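Local coordinates for protein type II restriction enzyme MunI (Mycoplasma, PDB 1D02) that recognises the double-stranded DNA sequence 5'-CAATTG-3' as a homodimer and cleaves each strand after the first C, at residues 80-85 / 132-137; 100-105 / 160-165; 8-13 / 192-197. The protein carries 1 engineered substitution. All blocks are in the same frame, centred on the assembly; numbering follows the deposited sequence.

Contact 1 of 3, residues 80-85 / 132-137; sequences VSPAFA and KAYRTI. Engineered in segment 80-85: Ala-83 (natural residue Asp). With nucleotides of chain A.
Lys-132 O, in the helix turn that carries Tyr-134 to Pro-82, is held by two donors of one residue: Thr-136 N and Thr-136 OG1 reach it from opposite faces of its carbonyl plane, each at 3.0 Å. Across the interface Tyr-134 does the touching. With CG anti to its carbonyl carbon (chi1 -86°), the phenol projects from the helix until Tyr-134 OH lies 3.7 Å from Pro-82 CG, the two side chains running past each other in opposite senses. Val-80 CG2 adds a looser touch. A tyrosine suits this place because its length bridges backbones whose Tyr-134 and Pro-82 CA atoms lie 10.7 Å apart, while Phe-96 meets the ring edge-to-face. On the DNA side, Ser-81 N donates to OP1 of DC3 of chain A at 2.8 Å, almost straight at 172°. Next comes Ala-83, an engineered replacement of Asp, which forms a classic beta bulge with Phe-84 opposite Gly-97. Pro-82 and the natural Asp at position 83 are consistent with the "PD" of the PD-(D/E)XK nuclease signature. The chemistry is thus divided: the tyrosine hydroxyl rests on apolar loop carbons without a hydrogen bond across, and a backbone N-H meets the phosphate, a bond that does not itself read a base.

Contact 2 of 3, residues 100-105 / 160-165; sequences KRQDGW and PKRVRE. With nucleotides of chain A.
This is a mainly apolar contact, supplemented by one water, between the loop that leaves strand 93-101 and the first turns of helix 160-170. Trp-105 and Pro-160 carry it. Their side chains cross at about a right angle, with Trp-105 CE3 3.6 Å from Pro-160 CG, and Pro-160 CD also approaches Trp-105 O. CG of Trp-105 lies anti to its backbone N (chi1 169°), which brings the indole to the proline. A proline suits a place near the start of a helix, where its missing N-H costs little, and its compact apolar ring packs well against the indole carbons CE3 and CZ3. Phe-67 of the second subunit meets the Trp-105 ring edge-to-face, and Pro-69 of that subunit packs on both residues, so the pair also belongs to the dimer interface.

Farther along, water 1 donates to Asp-103 O at 2.9 Å and weakly accepts from Arg-162 NE. The guanidinium of Arg-162 is tied to its own helix by a salt bridge from NH1 to Glu-165 OE1, 2.8 Å long and met from above the carboxylate plane; its NH2 bonds to Gly-114 O.

The opposite flank of 100-105 follows the backbone of DNA chain A. Asp-103 N gives a nearly straight 2.8 Å bond to DT6 OP2, and Arg-101 NH1 reaches DA5 OP2 at 2.8 Å. Lys-100 NZ hydrogen-bonds DA4 OP2 at 3.1 Å. With DC3 as the C of CAATTG, cleavage would fall at the DA4 phosphate, consistent with Lys-100 being the lysine of the PD-(D/E)XK motif.

Contact 3 of 3, residues 8-13 / 192-197; sequences GRLNWQ and HFNEKL
Leu-10 points its CG anti to its own carbonyl carbon (chi1 -62°), while Asn-194 sends CG anti to its backbone N (chi1 -169°); these two torsions lay the side chains alongside each other, running in opposite senses. The setting is the entry to helix 12-21, where Asn-11 is both the centre of an inverse gamma turn and the N-cap, its OD1 accepting from Ala-14 N. Asparagine suits this role because its short carbonyl arm can fold back to a helix N-H; its ND2 meanwhile donates to Glu-36 O. The turn presents residues on either side of Asn-11, Leu-10 and Trp-12, to helix 186-197.

Asn-194 fits between them. Its CG is 4.1 Å from Leu-10 CD1 and 3.9 Å from Trp-12 CZ2, lying at the edge of the indole and in its plane. Ring and amide planes are 77° apart, so the amide stands nearly upright against that edge instead of stacking. No hydrogen bond crosses the contact, which depends on close packing, and the polar amide suits a site that is only partly buried.

Deeper in, Leu-10 CD1 approaches the edge of the phenyl ring at Phe-193 CD2, 4.2 Å away. Phe-193 in turn lies on Trp-149 and Leu-95 of the central sheet, making leucine and phenylalanine natural choices for the inward side, and Val-190 extends the apolar surface under Leu-10 and Trp-12. Within the N-terminal segment itself, Leu-10 CB sits 3.6 Å above one face of the Trp-12 ring, displaced toward its rim.

Overall arrangement
Contact 3 joins segments near the two ends of the chain, 8-13 with 192-197, and the other contacts are nested within the loop it closes. Contacts 1 and 2 cross along the sequence, their segments alternating, and both involve the same mixed sheet: strands 84-88 and 93-101 are antiparallel neighbours in it. Their centres lie 24 Å apart, though their nearest atoms are about 6 Å apart. Both face the DNA, probably bringing together the two parts of the PD-(D/E)XK signature at the DNA-facing ends of two adjacent inner strands, and both touch the second subunit. Contact 3, centred 21 and 26 Å from contacts 1 and 2, is packing remote from the DNA, its nearest atom about 17 Å from the nucleic acid.

Contact 1 of 3, residues 80-85 / 132-137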
loop_
_atom_site.group_PDB
_atom_site.type_symbol
_atom_site.label_atom_id
_atom_site.label_comp_id
_atom_site.label_asym_id
_atom_site.label_seq_id
_atom_site.Cartn_x
_atom_site.Cartn_y
_atom_site.Cartn_z
ATOM N N VAL D 80 5.887 9.426 9.825
ATOM C CA VAL D 80 4.894 9.816 8.832
ATOM C C VAL D 80 4.046 10.990 9.330
ATOM O O VAL D 80 4.029 11.328 10.523
ATOM C CB VAL D 80 3.954 8.622 8.455
ATOM C CG1 VAL D 80 4.780 7.452 7.843
ATOM C CG2 VAL D 80 3.203 8.160 9.702
ATOM N N SER D 81 3.344 11.617 8.395
ATOM C CA SER D 81 2.528 12.774 8.702
ATOM C C SER D 81 1.179 12.575 8.015
ATOM O O SER D 81 1.020 12.886 6.818
ATOM C CB SER D 81 3.256 14.022 8.184
ATOM O OG SER D 81 2.439 15.180 8.290
ATOM N N PRO D 82 0.206 11.996 8.739
ATOM C CA PRO D 82 -1.125 11.769 8.169
ATOM C C PRO D 82 -1.756 13.085 7.734
ATOM O O PRO D 82 -1.441 14.136 8.286
ATOM C CB PRO D 82 -1.904 11.151 9.322
ATOM C CG PRO D 82 -0.871 10.422 10.086
ATOM C CD PRO D 82 0.291 11.429 10.102
ATOM N N ALA D 83 -2.650 13.021 6.752
ATOM C CA ALA D 83 -3.355 14.212 6.270
ATOM C C ALA D 83 -4.211 14.803 7.399
ATOM O O ALA D 83 -4.352 16.023 7.515
ATOM C CB ALA D 83 -4.249 13.849 5.097
ATOM N N PHE D 84 -4.780 13.933 8.229
ATOM C CA PHE D 84 -5.614 14.410 9.341
ATOM C C PHE D 84 -5.785 13.328 10.398
ATOM O O PHE D 84 -5.336 12.198 10.219
ATOM C CB PHE D 84 -6.999 14.862 8.804
ATOM C CG PHE D 84 -7.891 13.733 8.304
ATOM C CD1 PHE D 84 -8.826 13.119 9.149
ATOM C CD2 PHE D 84 -7.817 13.290 6.981
ATOM C CE1 PHE D 84 -9.653 12.105 8.676
ATOM C CE2 PHE D 84 -8.641 12.271 6.506
ATOM C CZ PHE D 84 -9.561 11.682 7.357
ATOM N N ALA D 85 -6.363 13.701 11.531
ATOM C CA ALA D 85 -6.693 12.719 12.564
ATOM C C ALA D 85 -7.915 13.261 13.255
ATOM O O ALA D 85 -8.105 14.480 13.328
ATOM C CB ALA D 85 -5.562 12.549 13.601
ATOM N N LYS D 132 0.239 -1.928 13.221
ATOM C CA LYS D 132 0.567 -2.055 14.652
ATOM C C LYS D 132 0.824 -0.691 15.282
ATOM O O LYS D 132 0.342 -0.411 16.391
ATOM C CB LYS D 132 1.802 -2.941 14.867
ATOM C CG LYS D 132 1.499 -4.432 14.756
ATOM C CD LYS D 132 2.772 -5.269 14.915
ATOM C CE LYS D 132 2.463 -6.760 14.783
ATOM N NZ LYS D 132 3.690 -7.566 15.058
ATOM N N ALA D 133 1.569 0.171 14.592
ATOM C CA ALA D 133 1.837 1.499 15.140
ATOM C C ALA D 133 0.537 2.313 15.321
ATOM O O ALA D 133 0.322 2.973 16.359
ATOM C CB ALA D 133 2.803 2.251 14.220
ATOM N N TYR D 134 -0.330 2.267 14.309
ATOM C CA TYR D 134 -1.590 3.007 14.356
ATOM C C TYR D 134 -2.498 2.499 15.476
ATOM O O TYR D 134 -3.094 3.292 16.219
ATOM C CB TYR D 134 -2.339 2.890 13.023
ATOM C CG TYR D 134 -1.929 3.923 11.975
ATOM C CD1 TYR D 134 -0.591 4.221 11.731
ATOM C CD2 TYR D 134 -2.901 4.598 11.240
ATOM C CE1 TYR D 134 -0.234 5.187 10.768
ATOM C CE2 TYR D 134 -2.555 5.547 10.281
ATOM C CZ TYR D 134 -1.223 5.839 10.058
ATOM O OH TYR D 134 -0.899 6.828 9.155
ATOM N N ARG D 135 -2.600 1.181 15.596
ATOM C CA ARG D 135 -3.452 0.625 16.653
ATOM C C ARG D 135 -2.905 0.940 18.050
ATOM O O ARG D 135 -3.681 1.219 18.978
ATOM C CB ARG D 135 -3.621 -0.884 16.467
ATOM C CG ARG D 135 -4.490 -1.272 15.254
ATOM C CD ARG D 135 -4.900 -2.734 15.382
ATOM N NE ARG D 135 -5.652 -3.269 14.244
ATOM C CZ ARG D 135 -6.961 -3.128 14.043
ATOM N NH1 ARG D 135 -7.730 -2.432 14.900
ATOM N NH2 ARG D 135 -7.527 -3.775 13.028
ATOM N N THR D 136 -1.581 0.928 18.211
ATOM C CA THR D 136 -0.971 1.240 19.507
ATOM C C THR D 136 -1.198 2.692 19.893
ATOM O O THR D 136 -1.600 3.009 21.019
ATOM C CB THR D 136 0.565 1.005 19.490
ATOM O OG1 THR D 136 0.822 -0.385 19.327
ATOM C CG2 THR D 136 1.223 1.530 20.791
ATOM N N ILE D 137 -0.967 3.587 18.938
ATOM C CA ILE D 137 -1.092 5.002 19.229
ATOM C C ILE D 137 -2.540 5.460 19.344
ATOM O O ILE D 137 -2.911 6.094 20.328
ATOM C CB ILE D 137 -0.340 5.823 18.154
ATOM C CG1 ILE D 137 1.152 5.515 18.260
ATOM C CG2 ILE D 137 -0.572 7.351 18.372
ATOM C CD1 ILE D 137 2.004 6.053 17.113
ATOM P P DC A 3 4.800 11.280 4.915
ATOM O OP1 DC A 3 3.657 10.804 5.724
ATOM O OP2 DC A 3 5.696 10.297 4.277
ATOM O "O5'" DC A 3 4.191 12.234 3.793
ATOM C "C5'" DC A 3 3.370 13.327 4.177
ATOM C "C4'" DC A 3 2.712 13.941 2.969
ATOM O "O4'" DC A 3 3.706 14.625 2.164
ATOM C "C3'" DC A 3 1.970 12.994 2.024
ATOM O "O3'" DC A 3 0.813 13.716 1.595
ATOM C "C2'" DC A 3 2.968 12.799 0.890
ATOM C "C1'" DC A 3 3.656 14.163 0.822
ATOM N N1 DC A 3 5.042 14.116 0.307
ATOM C C2 DC A 3 5.405 14.969 -0.758
ATOM O O2 DC A 3 4.564 15.749 -1.215
ATOM N N3 DC A 3 6.663 14.913 -1.256
ATOM C C4 DC A 3 7.549 14.058 -0.747
ATOM N N4 DC A 3 8.782 14.015 -1.315
ATOM C C5 DC A 3 7.225 13.194 0.350
ATOM C C6 DC A 3 5.965 13.256 0.841
ATOM P P DC A 2 10.714 12.595 8.026
ATOM O OP1 DC A 2 10.088 11.968 9.225
ATOM O OP2 DC A 2 11.742 11.863 7.230
ATOM O "O5'" DC A 2 9.530 13.004 7.055
ATOM C "C5'" DC A 2 8.386 13.639 7.609
ATOM C "C4'" DC A 2 7.315 13.788 6.562
ATOM O "O4'" DC A 2 7.713 14.808 5.615
ATOM C "C3'" DC A 2 6.991 12.528 5.757
ATOM O "O3'" DC A 2 5.571 12.319 5.870
ATOM C "C2'" DC A 2 7.484 12.862 4.347
ATOM C "C1'" DC A 2 7.422 14.380 4.297
ATOM N N1 DC A 2 8.401 15.032 3.407
ATOM C C2 DC A 2 7.950 15.949 2.450
ATOM O O2 DC A 2 6.724 16.185 2.363
ATOM N N3 DC A 2 8.853 16.553 1.647
ATOM C C4 DC A 2 10.156 16.285 1.776
ATOM N N4 DC A 2 11.025 16.935 0.978
ATOM C C5 DC A 2 10.641 15.349 2.737
ATOM C C6 DC A 2 9.734 14.752 3.522
#

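Contact 2 of 3, residues 100-105 / 160-165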
loop_
_atom_site.group_PDB
_atom_site.type_symbol
_atom_site.label_atom_id
_atom_site.label_comp_id
_atom_site.label_asym_id
_atom_site.label_seq_id
_atom_site.Cartn_x
_atom_site.Cartn_y
_atom_site.Cartn_z
ATOM N N LYS D 100 -6.680 11.195 -0.652
ATOM C CA LYS D 100 -6.048 10.889 -1.931
ATOM C C LYS D 100 -6.877 11.506 -3.044
ATOM O O LYS D 100 -7.998 11.082 -3.298
ATOM C CB LYS D 100 -5.932 9.364 -2.093
ATOM C CG LYS D 100 -4.786 8.778 -1.261
ATOM C CD LYS D 100 -3.439 9.269 -1.820
ATOM C CE LYS D 100 -2.278 9.125 -0.834
ATOM N NZ LYS D 100 -2.413 10.046 0.329
ATOM N N ARG D 101 -6.340 12.542 -3.680
ATOM C CA ARG D 101 -7.053 13.224 -4.769
ATOM C C ARG D 101 -6.442 12.747 -6.064
ATOM O O ARG D 101 -5.219 12.683 -6.178
ATOM C CB ARG D 101 -6.855 14.744 -4.679
ATOM C CG ARG D 101 -7.091 15.313 -3.290
ATOM C CD ARG D 101 -6.901 16.843 -3.222
ATOM N NE ARG D 101 -6.907 17.333 -1.833
ATOM C CZ ARG D 101 -5.869 17.242 -0.994
ATOM N NH1 ARG D 101 -4.728 16.689 -1.396
ATOM N NH2 ARG D 101 -5.976 17.687 0.259
ATOM N N GLN D 102 -7.273 12.416 -7.042
ATOM C CA GLN D 102 -6.715 11.950 -8.326
ATOM C C GLN D 102 -7.733 12.055 -9.445
ATOM O O GLN D 102 -8.952 11.996 -9.205
ATOM C CB GLN D 102 -6.257 10.490 -8.192
ATOM C CG GLN D 102 -5.388 9.952 -9.351
ATOM C CD GLN D 102 -4.658 8.675 -8.943
ATOM O OE1 GLN D 102 -4.855 7.584 -9.531
ATOM N NE2 GLN D 102 -3.823 8.795 -7.925
ATOM N N ASP D 103 -7.231 12.241 -10.664
ATOM C CA ASP D 103 -8.106 12.310 -11.826
ATOM C C ASP D 103 -8.674 10.930 -12.130
ATOM O O ASP D 103 -8.389 9.960 -11.422
ATOM C CB ASP D 103 -7.348 12.861 -13.040
ATOM C CG ASP D 103 -6.976 14.327 -12.877
ATOM O OD1 ASP D 103 -7.723 15.060 -12.188
ATOM O OD2 ASP D 103 -5.942 14.750 -13.442
ATOM N N GLY D 104 -9.502 10.845 -13.171
ATOM C CA GLY D 104 -10.099 9.572 -13.511
ATOM C C GLY D 104 -10.859 9.587 -14.824
ATOM O O GLY D 104 -11.118 10.625 -15.417
ATOM N N TRP D 105 -11.203 8.398 -15.289
ATOM C CA TRP D 105 -11.972 8.249 -16.515
ATOM C C TRP D 105 -13.445 8.489 -16.178
ATOM O O TRP D 105 -14.087 7.672 -15.503
ATOM C CB TRP D 105 -11.731 6.831 -17.049
ATOM C CG TRP D 105 -12.619 6.372 -18.146
ATOM C CD1 TRP D 105 -13.136 7.118 -19.171
ATOM C CD2 TRP D 105 -13.002 5.024 -18.392
ATOM N NE1 TRP D 105 -13.819 6.298 -20.048
ATOM C CE2 TRP D 105 -13.750 5.008 -19.590
ATOM C CE3 TRP D 105 -12.782 3.816 -17.714
ATOM C CZ2 TRP D 105 -14.280 3.831 -20.124
ATOM C CZ3 TRP D 105 -13.309 2.642 -18.250
ATOM C CH2 TRP D 105 -14.050 2.662 -19.440
ATOM N N PRO D 160 -15.149 4.133 -13.222
ATOM C CA PRO D 160 -15.643 2.762 -13.111
ATOM C C PRO D 160 -14.629 1.679 -12.769
ATOM O O PRO D 160 -14.959 0.694 -12.093
ATOM C CB PRO D 160 -16.331 2.546 -14.461
ATOM C CG PRO D 160 -15.501 3.342 -15.367
ATOM C CD PRO D 160 -15.317 4.636 -14.595
ATOM N N LYS D 161 -13.391 1.856 -13.224
ATOM C CA LYS D 161 -12.354 0.878 -12.913
ATOM C C LYS D 161 -11.764 1.151 -11.512
ATOM O O LYS D 161 -11.638 0.234 -10.686
ATOM C CB LYS D 161 -11.249 0.929 -13.978
ATOM C CG LYS D 161 -10.087 0.003 -13.667
ATOM C CD LYS D 161 -8.862 0.286 -14.559
ATOM C CE LYS D 161 -9.169 0.004 -16.008
ATOM N NZ LYS D 161 -7.901 -0.076 -16.785
ATOM N N ARG D 162 -11.415 2.406 -11.231
ATOM C CA ARG D 162 -10.848 2.748 -9.925
ATOM C C ARG D 162 -11.792 2.472 -8.764
ATOM O O ARG D 162 -11.345 2.020 -7.715
ATOM C CB ARG D 162 -10.434 4.225 -9.899
ATOM C CG ARG D 162 -9.311 4.551 -10.888
ATOM C CD ARG D 162 -7.897 4.301 -10.315
ATOM N NE ARG D 162 -6.984 4.145 -11.430
ATOM C CZ ARG D 162 -6.610 2.972 -11.922
ATOM N NH1 ARG D 162 -7.038 1.844 -11.356
ATOM N NH2 ARG D 162 -5.946 2.921 -13.068
ATOM N N VAL D 163 -13.086 2.751 -8.923
ATOM C CA VAL D 163 -14.005 2.503 -7.810
ATOM C C VAL D 163 -14.077 1.009 -7.514
ATOM O O VAL D 163 -14.076 0.591 -6.366
ATOM C CB VAL D 163 -15.388 3.105 -8.125
ATOM C CG1 VAL D 163 -16.440 2.642 -7.123
ATOM C CG2 VAL D 163 -15.260 4.643 -8.075
ATOM N N ARG D 164 -14.101 0.202 -8.569
ATOM C CA ARG D 164 -14.140 -1.242 -8.398
ATOM C C ARG D 164 -12.811 -1.781 -7.847
ATOM O O ARG D 164 -12.794 -2.712 -7.032
ATOM C CB ARG D 164 -14.489 -1.876 -9.743
ATOM C CG ARG D 164 -15.951 -1.581 -10.152
ATOM C CD ARG D 164 -16.366 -2.397 -11.394
ATOM N NE ARG D 164 -17.809 -2.291 -11.663
ATOM C CZ ARG D 164 -18.402 -1.242 -12.236
ATOM N NH1 ARG D 164 -17.690 -0.186 -12.621
ATOM N NH2 ARG D 164 -19.731 -1.241 -12.414
ATOM N N GLU D 165 -11.710 -1.191 -8.291
ATOM C CA GLU D 165 -10.378 -1.587 -7.821
ATOM C C GLU D 165 -10.251 -1.369 -6.306
ATOM O O GLU D 165 -9.878 -2.280 -5.548
ATOM C CB GLU D 165 -9.313 -0.739 -8.538
ATOM C CG GLU D 165 -7.910 -0.793 -7.908
ATOM C CD GLU D 165 -7.001 0.280 -8.499
ATOM O OE1 GLU D 165 -7.434 1.459 -8.568
ATOM O OE2 GLU D 165 -5.864 -0.061 -8.883
ATOM P P DT A 6 -3.560 13.786 -10.458
ATOM O OP1 DT A 6 -4.085 14.974 -9.746
ATOM O OP2 DT A 6 -4.490 12.730 -10.932
ATOM O "O5'" DT A 6 -2.691 14.270 -11.692
ATOM C "C5'" DT A 6 -1.909 15.437 -11.555
ATOM C "C4'" DT A 6 -0.530 15.207 -12.117
ATOM O "O4'" DT A 6 0.199 14.273 -11.285
ATOM C "C3'" DT A 6 -0.539 14.595 -13.513
ATOM O "O3'" DT A 6 -0.434 15.621 -14.485
ATOM C "C2'" DT A 6 0.696 13.701 -13.534
ATOM C "C1'" DT A 6 1.132 13.539 -12.081
ATOM N N1 DT A 6 1.022 12.130 -11.690
ATOM C C2 DT A 6 2.158 11.351 -11.598
ATOM O O2 DT A 6 3.279 11.790 -11.801
ATOM N N3 DT A 6 1.934 10.041 -11.257
ATOM C C4 DT A 6 0.710 9.449 -11.002
ATOM O O4 DT A 6 0.652 8.250 -10.717
ATOM C C5 DT A 6 -0.434 10.336 -11.103
ATOM C C7 DT A 6 -1.797 9.793 -10.843
ATOM C C6 DT A 6 -0.222 11.611 -11.433
ATOM P P DA A 5 -2.598 16.512 -4.715
ATOM O OP1 DA A 5 -2.790 17.866 -5.284
ATOM O OP2 DA A 5 -3.647 15.916 -3.875
ATOM O "O5'" DA A 5 -2.296 15.408 -5.839
ATOM C "C5'" DA A 5 -1.920 15.770 -7.141
ATOM C "C4'" DA A 5 -1.470 14.559 -7.929
ATOM O "O4'" DA A 5 -0.256 14.021 -7.365
ATOM C "C3'" DA A 5 -2.418 13.365 -8.133
ATOM O "O3'" DA A 5 -2.474 13.069 -9.530
ATOM C "C2'" DA A 5 -1.656 12.202 -7.500
ATOM C "C1'" DA A 5 -0.219 12.659 -7.709
ATOM N N9 DA A 5 0.816 12.016 -6.902
ATOM C C8 DA A 5 0.716 11.534 -5.619
ATOM N N7 DA A 5 1.825 11.013 -5.166
ATOM C C5 DA A 5 2.718 11.149 -6.213
ATOM C C6 DA A 5 4.078 10.778 -6.362
ATOM N N6 DA A 5 4.794 10.174 -5.408
ATOM N N1 DA A 5 4.677 11.047 -7.545
ATOM C C2 DA A 5 3.954 11.642 -8.500
ATOM N N3 DA A 5 2.677 12.036 -8.476
ATOM C C4 DA A 5 2.112 11.762 -7.292
ATOM P P DA A 4 -0.188 13.123 0.481
ATOM O OP1 DA A 4 -1.554 13.461 0.954
ATOM O OP2 DA A 4 0.138 11.726 0.089
ATOM O "O5'" DA A 4 0.128 14.071 -0.759
ATOM C "C5'" DA A 4 0.030 15.483 -0.641
ATOM C "C4'" DA A 4 0.153 16.121 -2.006
ATOM O "O4'" DA A 4 1.492 15.959 -2.527
ATOM C "C3'" DA A 4 -0.778 15.551 -3.065
ATOM O "O3'" DA A 4 -1.220 16.633 -3.891
ATOM C "C2'" DA A 4 0.104 14.561 -3.820
ATOM C "C1'" DA A 4 1.479 15.211 -3.741
ATOM N N9 DA A 4 2.630 14.302 -3.690
ATOM C C8 DA A 4 2.863 13.290 -2.788
ATOM N N7 DA A 4 4.041 12.728 -2.917
ATOM C C5 DA A 4 4.616 13.394 -3.989
ATOM C C6 DA A 4 5.887 13.295 -4.593
ATOM N N6 DA A 4 6.835 12.449 -4.188
ATOM N N1 DA A 4 6.159 14.125 -5.628
ATOM C C2 DA A 4 5.211 14.985 -6.021
ATOM N N3 DA A 4 3.987 15.177 -5.533
ATOM C C4 DA A 4 3.750 14.344 -4.498
HETATM O O HOH W 1 -6.965 7.494 -11.622
#

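Contact 3 of 3, residues 8-13 / 192-197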
loop_
_atom_site.group_PDB
_atom_site.type_symbol
_atom_site.label_atom_id
_atom_site.label_comp_id
_atom_site.label_asym_id
_atom_site.label_seq_id
_atom_site.Cartn_x
_atom_site.Cartn_y
_atom_site.Cartn_z
ATOM N N GLY D 8 -22.483 11.597 22.151
ATOM C CA GLY D 8 -21.573 11.777 21.028
ATOM C C GLY D 8 -22.189 12.526 19.854
ATOM O O GLY D 8 -21.634 12.502 18.755
ATOM N N ARG D 9 -23.323 13.200 20.061
ATOM C CA ARG D 9 -23.978 13.899 18.953
ATOM C C ARG D 9 -23.122 15.009 18.329
ATOM O O ARG D 9 -22.595 15.870 19.023
ATOM C CB ARG D 9 -25.331 14.474 19.399
ATOM C CG ARG D 9 -26.120 15.049 18.216
ATOM C CD ARG D 9 -27.536 15.402 18.553
ATOM N NE ARG D 9 -28.257 14.294 19.174
ATOM C CZ ARG D 9 -29.474 14.422 19.695
ATOM N NH1 ARG D 9 -30.085 15.596 19.642
ATOM N NH2 ARG D 9 -30.066 13.399 20.301
ATOM N N LEU D 10 -23.021 14.988 17.004
ATOM C CA LEU D 10 -22.223 15.970 16.299
ATOM C C LEU D 10 -23.009 17.280 16.107
ATOM O O LEU D 10 -24.233 17.306 16.275
ATOM C CB LEU D 10 -21.780 15.354 14.957
ATOM C CG LEU D 10 -20.904 14.105 15.086
ATOM C CD1 LEU D 10 -20.374 13.685 13.692
ATOM C CD2 LEU D 10 -19.717 14.424 15.969
ATOM N N ASN D 11 -22.301 18.359 15.771
ATOM C CA ASN D 11 -22.941 19.667 15.603
ATOM C C ASN D 11 -23.376 19.879 14.171
ATOM O O ASN D 11 -22.751 20.643 13.423
ATOM C CB ASN D 11 -21.961 20.754 16.019
ATOM C CG ASN D 11 -22.627 22.106 16.216
ATOM O OD1 ASN D 11 -23.715 22.362 15.688
ATOM N ND2 ASN D 11 -21.953 22.991 16.935
ATOM N N TRP D 12 -24.462 19.214 13.803
ATOM C CA TRP D 12 -24.976 19.286 12.460
ATOM C C TRP D 12 -25.419 20.700 12.083
ATOM O O TRP D 12 -25.353 21.064 10.910
ATOM C CB TRP D 12 -26.118 18.282 12.302
ATOM C CG TRP D 12 -25.644 16.854 12.498
ATOM C CD1 TRP D 12 -25.766 16.086 13.639
ATOM C CD2 TRP D 12 -24.926 16.043 11.546
ATOM N NE1 TRP D 12 -25.171 14.855 13.449
ATOM C CE2 TRP D 12 -24.652 14.796 12.177
ATOM C CE3 TRP D 12 -24.484 16.246 10.226
ATOM C CZ2 TRP D 12 -23.964 13.761 11.531
ATOM C CZ3 TRP D 12 -23.794 15.215 9.578
ATOM C CH2 TRP D 12 -23.544 13.984 10.234
ATOM N N GLN D 13 -25.867 21.488 13.062
ATOM C CA GLN D 13 -26.299 22.853 12.757
ATOM C C GLN D 13 -25.120 23.717 12.311
ATOM O O GLN D 13 -25.273 24.554 11.409
ATOM C CB GLN D 13 -26.985 23.500 13.966
ATOM C CG GLN D 13 -28.280 22.779 14.392
ATOM C CD GLN D 13 -28.060 21.871 15.598
ATOM O OE1 GLN D 13 -27.012 21.214 15.713
ATOM N NE2 GLN D 13 -29.053 21.828 16.509
ATOM N N HIS D 192 -20.591 9.380 6.951
ATOM C CA HIS D 192 -19.824 8.133 6.893
ATOM C C HIS D 192 -19.097 7.934 8.222
ATOM O O HIS D 192 -19.160 6.859 8.820
ATOM C CB HIS D 192 -18.807 8.163 5.748
ATOM C CG HIS D 192 -18.092 6.861 5.550
ATOM N ND1 HIS D 192 -17.007 6.480 6.312
ATOM C CD2 HIS D 192 -18.355 5.820 4.721
ATOM C CE1 HIS D 192 -16.639 5.257 5.965
ATOM N NE2 HIS D 192 -17.444 4.835 5.006
ATOM N N PHE D 193 -18.388 8.963 8.672
ATOM C CA PHE D 193 -17.675 8.891 9.947
ATOM C C PHE D 193 -18.670 8.617 11.093
ATOM O O PHE D 193 -18.485 7.710 11.896
ATOM C CB PHE D 193 -16.981 10.229 10.232
ATOM C CG PHE D 193 -16.474 10.358 11.645
ATOM C CD1 PHE D 193 -15.329 9.686 12.056
ATOM C CD2 PHE D 193 -17.162 11.156 12.569
ATOM C CE1 PHE D 193 -14.865 9.802 13.376
ATOM C CE2 PHE D 193 -16.715 11.281 13.884
ATOM C CZ PHE D 193 -15.559 10.602 14.290
ATOM N N ASN D 194 -19.738 9.401 11.138
ATOM C CA ASN D 194 -20.731 9.287 12.205
ATOM C C ASN D 194 -21.350 7.899 12.354
ATOM O O ASN D 194 -21.453 7.359 13.467
ATOM C CB ASN D 194 -21.843 10.310 11.956
ATOM C CG ASN D 194 -22.764 10.463 13.125
ATOM O OD1 ASN D 194 -23.991 10.336 12.983
ATOM N ND2 ASN D 194 -22.202 10.735 14.295
ATOM N N GLU D 195 -21.744 7.322 11.232
ATOM C CA GLU D 195 -22.413 6.028 11.210
ATOM C C GLU D 195 -21.512 4.810 11.254
ATOM O O GLU D 195 -21.881 3.779 11.812
ATOM C CB GLU D 195 -23.295 5.941 9.957
ATOM C CG GLU D 195 -24.509 6.880 9.971
ATOM C CD GLU D 195 -25.115 7.122 8.578
ATOM O OE1 GLU D 195 -24.870 6.326 7.640
ATOM O OE2 GLU D 195 -25.850 8.129 8.426
ATOM N N LYS D 196 -20.309 4.935 10.704
ATOM C CA LYS D 196 -19.422 3.784 10.607
ATOM C C LYS D 196 -18.121 3.745 11.385
ATOM O O LYS D 196 -17.586 2.660 11.626
ATOM C CB LYS D 196 -19.108 3.561 9.132
ATOM C CG LYS D 196 -20.367 3.377 8.300
ATOM C CD LYS D 196 -20.093 3.431 6.820
ATOM C CE LYS D 196 -21.338 3.008 6.060
ATOM N NZ LYS D 196 -21.250 3.373 4.622
ATOM N N LEU D 197 -17.611 4.904 11.791
ATOM C CA LEU D 197 -16.323 4.956 12.465
ATOM C C LEU D 197 -16.285 5.569 13.865
ATOM O O LEU D 197 -15.465 5.181 14.692
ATOM C CB LEU D 197 -15.341 5.722 11.566
ATOM C CG LEU D 197 -15.214 5.211 10.121
ATOM C CD1 LEU D 197 -14.376 6.224 9.289
ATOM C CD2 LEU D 197 -14.553 3.846 10.114
#